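Local coordinates for protein IMPACT family member YigZ (Escherichia coli, PDB 1VI7) that is of uncertain function but may bind guanyl ribonucleotides and hydrolyse ribonucleoside triphosphates, at residues 26-31 with 46-51; 30-35 with 39-44; 152-157 with 193-198; 186-191 with 200-205. One frame throughout, in Å; residues are numbered along the deposited sequence.

In the fold
The chain closes two loops early and two late, in two separate regions. Interaction 1 spans strand 23-31 and helix 34-48 and ends just past that helix. Interaction 2 nests inside it. It uses the end of the same strand and the first turns of the same helix, and the two contacts touch. About 17 Å at the nearest atoms separates interaction 2 from interaction 4 in the C-terminal region. There a ferredoxin-like unit is tied twice. Interaction 3 joins helix 151-160 to the end of helix 185-196. Interaction 4 joins helix 185-196 to the chain just before the last strand, 203-204. Their segments alternate along the chain, so these two cross, and they touch directly.

Interaction 1: 26-31 with 46-51; sequences ITMLAH and RAEHPD
Met-28 reaches from strand 23-31 to Glu-48, at the end of helix 34-48, and to His-49 just after it. The motif is a strand followed by a helix that doubles back over one face of the antiparallel sheet. Together they form a beta-alpha unit of the UPF0029 region. The first shell is small. Met-28 SD lies 4.3 Å from His-49 NE2 and 5.3 Å from the centroid of that imidazole. The sulfur sits 65° off the ring normal, so this is an oblique Met-aromatic contact. The terminal methyl, Met-28 CE, meets Glu-48 OE2 at 4.3 Å. The thioether runs out extended as far as SD (chi2 170°) and then bends at chi3 54°, which turns CE aside to the carboxylate and leaves SD by the ring. The contact is light: it buries only 86 Å², and neither approach is closer than 4.3 Å.

The second shell positions these groups. The backbone of Met-28 pairs with Val-101 in the neighbouring strand 98-105. As helix 34-48 ends, His-49 N makes a weak hydrogen bond of 2.7 Å to Arg-46 O. His-49 O accepts a hydrogen bond from His-55 NE2, a second hold on the turn, and the imidazole touches Val-103 of strand 98-105. The rotation of the imidazole is fixed at one nitrogen: His-49 ND1 is hydrogen-bonded to Tyr-105 OH, on the same strand, while NE2 is the ring atom nearest Met-28 SD.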
loop_
_atom_site.group_PDB
_atom_site.type_symbol
_atom_site.label_atom_id
_atom_site.label_comp_id
_atom_site.label_asym_id
_atom_site.label_seq_id
_atom_site.Cartn_x
_atom_site.Cartn_y
_atom_site.Cartn_z
ATOM N N ILE A 26 -20.154 6.427 7.415
ATOM C CA ILE A 26 -19.126 7.237 6.849
ATOM C C ILE A 26 -17.891 6.434 6.460
ATOM O O ILE A 26 -17.028 6.150 7.269
ATOM C CB ILE A 26 -18.668 8.374 7.784
ATOM N N THR A 27 -17.794 6.179 5.154
ATOM C CA THR A 27 -16.686 5.468 4.554
ATOM C C THR A 27 -15.509 6.402 4.332
ATOM O O THR A 27 -15.746 7.546 3.926
ATOM C CB THR A 27 -17.066 4.895 3.168
ATOM O OG1 THR A 27 -18.339 4.250 3.318
ATOM C CG2 THR A 27 -16.016 3.872 2.732
ATOM N N MET A 28 -14.317 5.946 4.636
ATOM C CA MET A 28 -13.112 6.742 4.482
ATOM C C MET A 28 -12.007 5.867 3.895
ATOM O O MET A 28 -11.731 4.769 4.357
ATOM C CB MET A 28 -12.688 7.341 5.826
ATOM C CG MET A 28 -13.722 8.295 6.429
ATOM S SD MET A 28 -13.345 8.785 8.131
ATOM C CE MET A 28 -11.670 9.403 7.895
ATOM N N LEU A 29 -11.563 6.236 2.706
ATOM C CA LEU A 29 -10.490 5.587 1.963
ATOM C C LEU A 29 -9.194 6.392 2.170
ATOM O O LEU A 29 -9.321 7.529 2.657
ATOM C CB LEU A 29 -10.808 5.623 0.451
ATOM C CG LEU A 29 -11.546 4.436 -0.124
ATOM C CD1 LEU A 29 -12.804 4.159 0.666
ATOM C CD2 LEU A 29 -11.857 4.603 -1.606
ATOM N N ALA A 30 -8.061 5.879 1.741
ATOM C CA ALA A 30 -6.781 6.547 1.903
ATOM C C ALA A 30 -5.630 5.676 1.430
ATOM O O ALA A 30 -5.773 4.458 1.441
ATOM C CB ALA A 30 -6.571 6.792 3.417
ATOM N N HIS A 31 -4.475 6.242 1.116
ATOM C CA HIS A 31 -3.310 5.449 0.685
ATOM C C HIS A 31 -2.609 4.817 1.873
ATOM O O HIS A 31 -2.280 5.496 2.854
ATOM C CB HIS A 31 -2.335 6.350 -0.065
ATOM C CG HIS A 31 -1.007 5.736 -0.384
ATOM N ND1 HIS A 31 0.118 5.930 0.385
ATOM C CD2 HIS A 31 -0.609 4.937 -1.405
ATOM C CE1 HIS A 31 1.135 5.279 -0.147
ATOM N NE2 HIS A 31 0.724 4.663 -1.245
ATOM N N ARG A 46 -11.217 5.976 14.394
ATOM C CA ARG A 46 -11.897 5.566 15.641
ATOM C C ARG A 46 -11.889 6.797 16.554
ATOM O O ARG A 46 -12.929 7.356 16.873
ATOM C CB ARG A 46 -11.220 4.378 16.276
ATOM N N ALA A 47 -10.683 7.262 16.863
ATOM C CA ALA A 47 -10.493 8.450 17.693
ATOM C C ALA A 47 -11.523 9.522 17.352
ATOM O O ALA A 47 -12.392 9.887 18.138
ATOM C CB ALA A 47 -9.086 9.011 17.438
ATOM N N GLU A 48 -11.483 9.919 16.079
ATOM C CA GLU A 48 -12.376 10.923 15.551
ATOM C C GLU A 48 -13.842 10.646 15.784
ATOM O O GLU A 48 -14.636 11.604 15.889
ATOM C CB GLU A 48 -12.059 11.139 14.074
ATOM C CG GLU A 48 -12.363 12.564 13.608
ATOM C CD GLU A 48 -12.920 12.512 12.191
ATOM O OE1 GLU A 48 -13.970 13.115 11.959
ATOM O OE2 GLU A 48 -12.278 11.840 11.366
ATOM N N HIS A 49 -14.291 9.384 15.801
ATOM C CA HIS A 49 -15.695 9.078 16.043
ATOM C C HIS A 49 -15.869 8.060 17.166
ATOM O O HIS A 49 -15.921 6.841 16.912
ATOM C CB HIS A 49 -16.403 8.548 14.792
ATOM C CG HIS A 49 -16.156 9.302 13.529
ATOM N ND1 HIS A 49 -17.089 10.153 12.966
ATOM C CD2 HIS A 49 -15.071 9.334 12.716
ATOM C CE1 HIS A 49 -16.582 10.692 11.873
ATOM N NE2 HIS A 49 -15.355 10.212 11.708
ATOM N N PRO A 50 -15.749 8.499 18.408
ATOM C CA PRO A 50 -15.947 7.612 19.554
ATOM C C PRO A 50 -17.403 7.202 19.697
ATOM O O PRO A 50 -17.753 6.045 19.906
ATOM C CB PRO A 50 -15.491 8.435 20.731
ATOM C CG PRO A 50 -15.230 9.803 20.258
ATOM C CD PRO A 50 -15.680 9.907 18.828
ATOM N N ASP A 51 -18.313 8.143 19.452
ATOM C CA ASP A 51 -19.732 7.931 19.550
ATOM C C ASP A 51 -20.355 7.015 18.512
ATOM O O ASP A 51 -21.595 6.871 18.499
ATOM C CB ASP A 51 -20.487 9.277 19.486
ATOM C CG ASP A 51 -20.580 9.905 20.866
ATOM O OD1 ASP A 51 -20.189 11.090 20.984
ATOM O OD2 ASP A 51 -21.028 9.222 21.804
#

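Interaction 2: 30-35 with 39-44; sequences AHTDGV and KAFVES
Phe-41 takes the apolar part of this contact, which closes the short turn between strand 23-31 and helix 34-48. The methyl of Ala-30 lies over one face of its ring, offset toward the rim. Ala-30 CB is 4.0 Å from the ring centroid and 22° off the normal, a CH-pi contact. Thr-32 CG2 approaches obliquely, nearest to Phe-41 CE2 at 3.3 Å. The phenyl CG stands between its backbone N and carbonyl carbon (chi1 86°), which drops the ring from the helix onto the strand. Replacing Phe-41 by an alanine would probably leave the Ala-30 methyl and Thr-32 CG2 without their partner and open a gap under the helix.

The polar part is backbone. Lys-39 N donates to Val-35 O at 3.0 Å and 173°, a nearly straight bond in the first turns of the helix. Within the helix, Ser-44 OG donates to Phe-41 O at 2.9 Å.

The hydroxyl of Thr-32 bonds to Thr-99 OG1, and its backbone pairs with Glu-97. The turn is thus fastened to strand 98-105 and its approach on one side, while Phe-41 holds helix 34-48 against the end of strand 23-31.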
loop_
_atom_site.group_PDB
_atom_site.type_symbol
_atom_site.label_atom_id
_atom_site.label_comp_id
_atom_site.label_asym_id
_atom_site.label_seq_id
_atom_site.Cartn_x
_atom_site.Cartn_y
_atom_site.Cartn_z
ATOM N N ALA A 30 -8.061 5.879 1.741
ATOM C CA ALA A 30 -6.781 6.547 1.903
ATOM C C ALA A 30 -5.630 5.676 1.430
ATOM O O ALA A 30 -5.773 4.458 1.441
ATOM C CB ALA A 30 -6.571 6.792 3.417
ATOM N N HIS A 31 -4.475 6.242 1.116
ATOM C CA HIS A 31 -3.310 5.449 0.685
ATOM C C HIS A 31 -2.609 4.817 1.873
ATOM O O HIS A 31 -2.280 5.496 2.854
ATOM C CB HIS A 31 -2.335 6.350 -0.065
ATOM C CG HIS A 31 -1.007 5.736 -0.384
ATOM N ND1 HIS A 31 0.118 5.930 0.385
ATOM C CD2 HIS A 31 -0.609 4.937 -1.405
ATOM C CE1 HIS A 31 1.135 5.279 -0.147
ATOM N NE2 HIS A 31 0.724 4.663 -1.245
ATOM N N THR A 32 -2.399 3.507 1.845
ATOM C CA THR A 32 -1.761 2.795 2.956
ATOM C C THR A 32 -0.796 1.730 2.442
ATOM O O THR A 32 -1.216 0.621 2.113
ATOM C CB THR A 32 -2.773 2.056 3.855
ATOM O OG1 THR A 32 -3.462 1.057 3.089
ATOM C CG2 THR A 32 -3.767 2.982 4.517
ATOM N N ASP A 33 0.493 2.065 2.346
ATOM C CA ASP A 33 1.438 1.020 1.892
ATOM C C ASP A 33 1.846 0.199 3.136
ATOM O O ASP A 33 2.291 0.743 4.153
ATOM C CB ASP A 33 2.619 1.534 1.126
ATOM C CG ASP A 33 3.579 0.478 0.621
ATOM O OD1 ASP A 33 4.505 0.802 -0.166
ATOM O OD2 ASP A 33 3.427 -0.712 0.987
ATOM N N GLY A 34 1.375 -1.057 3.118
ATOM C CA GLY A 34 1.569 -2.027 4.140
ATOM C C GLY A 34 0.543 -2.012 5.261
ATOM O O GLY A 34 -0.176 -1.046 5.543
ATOM N N VAL A 35 0.658 -3.071 6.072
ATOM C CA VAL A 35 -0.201 -3.306 7.208
ATOM C C VAL A 35 -0.088 -2.291 8.312
ATOM O O VAL A 35 -1.107 -1.975 8.966
ATOM C CB VAL A 35 0.012 -4.733 7.755
ATOM C CG1 VAL A 35 -1.024 -5.083 8.804
ATOM C CG2 VAL A 35 0.016 -5.730 6.599
ATOM N N LYS A 39 -3.291 -0.038 9.637
ATOM C CA LYS A 39 -3.601 0.112 11.056
ATOM C C LYS A 39 -3.469 1.555 11.521
ATOM O O LYS A 39 -4.241 2.035 12.354
ATOM C CB LYS A 39 -2.667 -0.780 11.870
ATOM C CG LYS A 39 -3.180 -1.039 13.281
ATOM C CD LYS A 39 -3.355 -2.544 13.496
ATOM C CE LYS A 39 -4.533 -3.052 12.656
ATOM N NZ LYS A 39 -5.810 -2.407 13.093
ATOM N N ALA A 40 -2.452 2.244 10.998
ATOM C CA ALA A 40 -2.238 3.642 11.286
ATOM C C ALA A 40 -3.500 4.484 11.308
ATOM O O ALA A 40 -3.832 5.069 12.355
ATOM C CB ALA A 40 -1.240 4.225 10.291
ATOM N N PHE A 41 -4.255 4.596 10.209
ATOM C CA PHE A 41 -5.421 5.472 10.239
ATOM C C PHE A 41 -6.696 4.849 10.720
ATOM O O PHE A 41 -7.735 5.525 10.873
ATOM C CB PHE A 41 -5.576 6.234 8.937
ATOM C CG PHE A 41 -6.322 5.512 7.863
ATOM C CD1 PHE A 41 -7.562 5.962 7.434
ATOM C CD2 PHE A 41 -5.776 4.375 7.282
ATOM C CE1 PHE A 41 -8.253 5.296 6.440
ATOM C CE2 PHE A 41 -6.460 3.712 6.293
ATOM C CZ PHE A 41 -7.697 4.173 5.877
ATOM N N VAL A 42 -6.670 3.583 11.133
ATOM C CA VAL A 42 -7.913 3.036 11.734
ATOM C C VAL A 42 -8.093 3.719 13.093
ATOM O O VAL A 42 -9.194 4.043 13.533
ATOM C CB VAL A 42 -7.854 1.524 11.824
ATOM C CG1 VAL A 42 -7.363 0.911 10.513
ATOM C CG2 VAL A 42 -6.943 1.063 12.962
ATOM N N GLU A 43 -6.951 3.988 13.744
ATOM C CA GLU A 43 -6.904 4.667 15.021
ATOM C C GLU A 43 -7.536 6.060 14.883
ATOM O O GLU A 43 -8.431 6.404 15.655
ATOM C CB GLU A 43 -5.466 4.852 15.525
ATOM C CG GLU A 43 -5.266 4.691 17.021
ATOM C CD GLU A 43 -5.630 5.889 17.868
ATOM O OE1 GLU A 43 -6.412 5.747 18.845
ATOM O OE2 GLU A 43 -5.113 7.005 17.615
ATOM N N SER A 44 -7.104 6.775 13.837
ATOM C CA SER A 44 -7.563 8.143 13.617
ATOM C C SER A 44 -9.062 8.266 13.399
ATOM O O SER A 44 -9.710 9.203 13.872
ATOM C CB SER A 44 -6.820 8.852 12.500
ATOM O OG SER A 44 -6.449 8.065 11.417
#

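Interaction 3: 152-157 with 193-198; sequences TGIEAL and ADFSRG
Phe-195, near the end of helix 185-196, points its side chain at helix 151-160 and meets three residues there. The two helices flank each other in the ferredoxin-like C-terminal unit. Starting at the root, Phe-195 CB lies 3.8 Å from Leu-157 CD2, and the same methyl also reaches CG. A chi1 of 168° swings the phenyl away from its own backbone N. Farther along, Phe-195 CE2 lies 3.9 Å from Ile-154 CG1, an oblique approach to the ring. The two side chains cross at about a right angle. Across the ring, Phe-195 CE1 is 4.0 Å from Gly-153 CA. The tip, Phe-195 CZ, comes closest of all, 3.7 Å from Gly-153 CA. The backbone of the facing helix is reachable because Gly-153 has no side chain. A CB there would point toward the ring and would probably collide with CZ.

Behind the ring, helix 185-196 ends. Ser-196 N and Gly-198 N both bond to Ala-193 O, from opposite faces of its carbonyl plane. Leu-200 and Gln-150 also touch the phenyl.

A serine in place of Phe-195 would probably leave Gly-153, Ile-154 and Leu-157 facing a gap between the helices. All the meetings across the segments are carbon to carbon, so the contact probably rests on dispersion and exclusion of water, with shape rather than directed bonds setting the fit.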
loop_
_atom_site.group_PDB
_atom_site.type_symbol
_atom_site.label_atom_id
_atom_site.label_comp_id
_atom_site.label_asym_id
_atom_site.label_seq_id
_atom_site.Cartn_x
_atom_site.Cartn_y
_atom_site.Cartn_z
ATOM N N THR A 152 30.735 6.175 -0.414
ATOM C CA THR A 152 30.183 7.484 -0.733
ATOM C C THR A 152 29.977 7.663 -2.232
ATOM O O THR A 152 28.880 8.020 -2.661
ATOM C CB THR A 152 30.957 8.674 -0.184
ATOM O OG1 THR A 152 32.214 8.828 -0.841
ATOM C CG2 THR A 152 31.163 8.561 1.318
ATOM N N GLY A 153 30.988 7.396 -3.053
ATOM C CA GLY A 153 30.866 7.472 -4.487
ATOM C C GLY A 153 29.622 6.754 -4.991
ATOM O O GLY A 153 28.909 7.310 -5.840
ATOM N N ILE A 154 29.393 5.507 -4.583
ATOM C CA ILE A 154 28.241 4.754 -5.058
ATOM C C ILE A 154 26.922 5.291 -4.533
ATOM O O ILE A 154 25.938 5.380 -5.257
ATOM C CB ILE A 154 28.348 3.270 -4.740
ATOM C CG1 ILE A 154 29.584 2.646 -5.407
ATOM C CG2 ILE A 154 27.085 2.526 -5.166
ATOM C CD1 ILE A 154 29.897 1.279 -4.801
ATOM N N GLU A 155 26.857 5.680 -3.271
ATOM C CA GLU A 155 25.609 6.245 -2.740
ATOM C C GLU A 155 25.184 7.368 -3.672
ATOM O O GLU A 155 24.102 7.360 -4.254
ATOM C CB GLU A 155 25.819 6.762 -1.318
ATOM C CG GLU A 155 26.045 5.650 -0.305
ATOM C CD GLU A 155 26.419 6.131 1.074
ATOM O OE1 GLU A 155 26.546 5.278 1.995
ATOM O OE2 GLU A 155 26.595 7.354 1.260
ATOM N N ALA A 156 26.107 8.293 -3.926
ATOM C CA ALA A 156 25.848 9.399 -4.818
ATOM C C ALA A 156 25.376 8.960 -6.188
ATOM O O ALA A 156 24.316 9.425 -6.629
ATOM C CB ALA A 156 27.061 10.308 -4.900
ATOM N N LEU A 157 26.061 8.066 -6.886
ATOM C CA LEU A 157 25.613 7.644 -8.224
ATOM C C LEU A 157 24.191 7.098 -8.151
ATOM O O LEU A 157 23.301 7.452 -8.918
ATOM C CB LEU A 157 26.602 6.660 -8.809
ATOM C CG LEU A 157 27.712 7.085 -9.743
ATOM C CD1 LEU A 157 28.336 8.429 -9.386
ATOM C CD2 LEU A 157 28.823 6.027 -9.769
ATOM N N ALA A 193 30.455 1.514 -14.082
ATOM C CA ALA A 193 31.657 1.015 -14.751
ATOM C C ALA A 193 32.643 2.139 -14.968
ATOM O O ALA A 193 33.823 2.002 -14.650
ATOM C CB ALA A 193 31.270 0.293 -16.035
ATOM N N ASP A 194 32.225 3.332 -15.354
ATOM C CA ASP A 194 33.194 4.397 -15.600
ATOM C C ASP A 194 33.841 4.851 -14.309
ATOM O O ASP A 194 35.024 5.207 -14.353
ATOM C CB ASP A 194 32.639 5.553 -16.401
ATOM C CG ASP A 194 32.428 5.227 -17.869
ATOM O OD1 ASP A 194 32.569 4.052 -18.282
ATOM O OD2 ASP A 194 32.143 6.152 -18.654
ATOM N N PHE A 195 33.178 4.713 -13.194
ATOM C CA PHE A 195 33.570 5.077 -11.862
ATOM C C PHE A 195 34.583 4.099 -11.267
ATOM O O PHE A 195 35.347 4.419 -10.336
ATOM C CB PHE A 195 32.329 5.062 -10.950
ATOM C CG PHE A 195 32.574 5.147 -9.480
ATOM C CD1 PHE A 195 32.989 6.352 -8.908
ATOM C CD2 PHE A 195 32.442 4.045 -8.655
ATOM C CE1 PHE A 195 33.224 6.461 -7.559
ATOM C CE2 PHE A 195 32.645 4.167 -7.278
ATOM C CZ PHE A 195 32.968 5.373 -6.723
ATOM N N SER A 196 34.575 2.881 -11.811
ATOM C CA SER A 196 35.433 1.862 -11.231
ATOM C C SER A 196 36.225 1.129 -12.279
ATOM O O SER A 196 36.695 0.022 -12.025
ATOM C CB SER A 196 34.521 0.878 -10.464
ATOM O OG SER A 196 33.831 0.106 -11.464
ATOM N N ARG A 197 36.290 1.674 -13.485
ATOM C CA ARG A 197 37.062 1.038 -14.553
ATOM C C ARG A 197 36.639 -0.392 -14.778
ATOM O O ARG A 197 37.451 -1.322 -14.877
ATOM C CB ARG A 197 38.534 1.213 -14.238
ATOM C CG ARG A 197 39.110 2.565 -14.606
ATOM C CD ARG A 197 40.494 2.801 -14.097
ATOM N NE ARG A 197 40.562 2.692 -12.654
ATOM C CZ ARG A 197 41.628 2.468 -11.905
ATOM N NH1 ARG A 197 41.594 2.391 -10.587
ATOM N NH2 ARG A 197 42.798 2.316 -12.521
ATOM N N GLY A 198 35.317 -0.603 -14.869
ATOM C CA GLY A 198 34.649 -1.818 -15.125
ATOM C C GLY A 198 34.873 -2.988 -14.222
ATOM O O GLY A 198 34.466 -4.106 -14.580
#

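Interaction 4: 186-191 with 200-205; sequences AEFSAK and LQLLAI
Phe-188 and Leu-202 both place CG opposite the backbone N, with chi1 -178° and -177°. These torsions extend the two side chains from helix 185-196 and from the terminal segment until their ends meet. They cross at about a right angle. Leu-202 CD1 comes to the edge of the Phe-188 ring, in its plane, and lies 3.9 Å from CE1. The other branch, Leu-202 CD2, reaches back toward the helix. It is 4.1 Å from Phe-188 CD1 and 3.6 Å from Ser-189 OG. The forked leucine tip therefore meets the rim of the phenyl with both methyls, and touches the serine oxygen with one.

That oxygen is not left without a partner. Ser-189 OG is hydrogen-bonded to Val-185 O, one turn back in its own helix. This bond ties the hydroxyl to the backbone, and the methyl of Leu-202 simply packs against it.

The contact closes the last step of the ferredoxin-like unit, from its second helix to the segment leading into the short, weakly bonded edge strand 203-204. That strand pairs through Leu-203 with Thr-143 of strand 140-146. Beneath the helix, Phe-188 touches Leu-180. Leu-202 packs on Tyr-142, Val-178 and Leu-192, between the sheet and helix 185-196.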
loop_
_atom_site.group_PDB
_atom_site.type_symbol
_atom_site.label_atom_id
_atom_site.label_comp_id
_atom_site.label_asym_id
_atom_site.label_seq_id
_atom_site.Cartn_x
_atom_site.Cartn_y
_atom_site.Cartn_z
ATOM N N ALA A 186 20.769 0.513 -16.846
ATOM C CA ALA A 186 21.800 0.585 -17.865
ATOM C C ALA A 186 22.606 1.866 -17.717
ATOM O O ALA A 186 23.798 1.903 -17.952
ATOM C CB ALA A 186 21.156 0.540 -19.230
ATOM N N GLU A 187 21.916 2.937 -17.336
ATOM C CA GLU A 187 22.601 4.213 -17.157
ATOM C C GLU A 187 23.459 4.127 -15.885
ATOM O O GLU A 187 24.552 4.680 -15.855
ATOM C CB GLU A 187 21.653 5.400 -17.084
ATOM C CG GLU A 187 22.349 6.697 -16.663
ATOM C CD GLU A 187 21.417 7.679 -15.988
ATOM O OE1 GLU A 187 21.905 8.591 -15.283
ATOM O OE2 GLU A 187 20.186 7.508 -16.180
ATOM N N PHE A 188 22.947 3.427 -14.894
ATOM C CA PHE A 188 23.628 3.235 -13.628
ATOM C C PHE A 188 24.848 2.339 -13.832
ATOM O O PHE A 188 25.926 2.650 -13.367
ATOM C CB PHE A 188 22.662 2.589 -12.623
ATOM C CG PHE A 188 23.247 2.388 -11.262
ATOM C CD1 PHE A 188 23.446 1.105 -10.761
ATOM C CD2 PHE A 188 23.642 3.470 -10.498
ATOM C CE1 PHE A 188 23.949 0.913 -9.490
ATOM C CE2 PHE A 188 24.171 3.292 -9.230
ATOM C CZ PHE A 188 24.297 2.015 -8.727
ATOM N N SER A 189 24.664 1.236 -14.537
ATOM C CA SER A 189 25.758 0.315 -14.799
ATOM C C SER A 189 26.870 1.085 -15.505
ATOM O O SER A 189 28.014 1.046 -15.043
ATOM C CB SER A 189 25.313 -0.884 -15.613
ATOM O OG SER A 189 24.488 -1.789 -14.921
ATOM N N ALA A 190 26.538 1.797 -16.572
ATOM C CA ALA A 190 27.533 2.599 -17.291
ATOM C C ALA A 190 28.228 3.556 -16.330
ATOM O O ALA A 190 29.449 3.567 -16.179
ATOM C CB ALA A 190 26.887 3.383 -18.408
ATOM N N LYS A 191 27.418 4.384 -15.641
ATOM C CA LYS A 191 28.017 5.303 -14.680
ATOM C C LYS A 191 28.944 4.520 -13.740
ATOM O O LYS A 191 30.037 5.003 -13.465
ATOM C CB LYS A 191 26.973 6.051 -13.873
ATOM C CG LYS A 191 26.675 7.458 -14.370
ATOM C CD LYS A 191 25.173 7.713 -14.422
ATOM C CE LYS A 191 24.664 8.484 -13.225
ATOM N NZ LYS A 191 25.090 9.920 -13.299
ATOM N N LEU A 200 33.509 -3.178 -10.906
ATOM C CA LEU A 200 32.344 -3.343 -10.025
ATOM C C LEU A 200 31.316 -4.199 -10.778
ATOM O O LEU A 200 31.261 -4.091 -12.013
ATOM C CB LEU A 200 31.797 -1.962 -9.740
ATOM C CG LEU A 200 31.765 -1.401 -8.326
ATOM C CD1 LEU A 200 32.993 -1.700 -7.524
ATOM C CD2 LEU A 200 31.519 0.112 -8.396
ATOM N N GLN A 201 30.657 -5.149 -10.123
ATOM C CA GLN A 201 29.706 -6.031 -10.804
ATOM C C GLN A 201 28.330 -6.074 -10.159
ATOM O O GLN A 201 28.101 -6.854 -9.231
ATOM C CB GLN A 201 30.290 -7.448 -10.903
ATOM C CG GLN A 201 29.738 -8.293 -12.017
ATOM C CD GLN A 201 30.212 -9.714 -12.122
ATOM O OE1 GLN A 201 29.400 -10.667 -12.040
ATOM N NE2 GLN A 201 31.495 -9.975 -12.348
ATOM N N LEU A 202 27.369 -5.331 -10.682
ATOM C CA LEU A 202 25.984 -5.255 -10.209
ATOM C C LEU A 202 25.170 -6.499 -10.473
ATOM O O LEU A 202 24.985 -6.874 -11.637
ATOM C CB LEU A 202 25.339 -4.067 -10.961
ATOM C CG LEU A 202 23.910 -3.705 -10.614
ATOM C CD1 LEU A 202 23.859 -2.934 -9.306
ATOM C CD2 LEU A 202 23.259 -2.905 -11.750
ATOM N N LEU A 203 24.550 -7.148 -9.498
ATOM C CA LEU A 203 23.852 -8.407 -9.777
ATOM C C LEU A 203 22.379 -8.394 -9.415
ATOM O O LEU A 203 21.955 -7.746 -8.464
ATOM C CB LEU A 203 24.539 -9.548 -9.015
ATOM C CG LEU A 203 25.995 -9.859 -9.372
ATOM C CD1 LEU A 203 26.607 -10.708 -8.255
ATOM C CD2 LEU A 203 26.086 -10.590 -10.696
ATOM N N ALA A 204 21.577 -9.172 -10.123
ATOM C CA ALA A 204 20.142 -9.253 -9.877
ATOM C C ALA A 204 19.802 -10.348 -8.881
ATOM O O ALA A 204 20.162 -11.503 -9.108
ATOM C CB ALA A 204 19.429 -9.520 -11.202
ATOM N N ILE A 205 19.119 -10.007 -7.806
ATOM C CA ILE A 205 18.705 -10.938 -6.763
ATOM C C ILE A 205 18.084 -12.211 -7.332
ATOM O O ILE A 205 17.343 -12.161 -8.325
ATOM C CB ILE A 205 17.693 -10.299 -5.787
ATOM C CG1 ILE A 205 16.387 -9.949 -6.510
ATOM C CG2 ILE A 205 18.266 -9.066 -5.111
ATOM C CD1 ILE A 205 15.315 -11.012 -6.436
#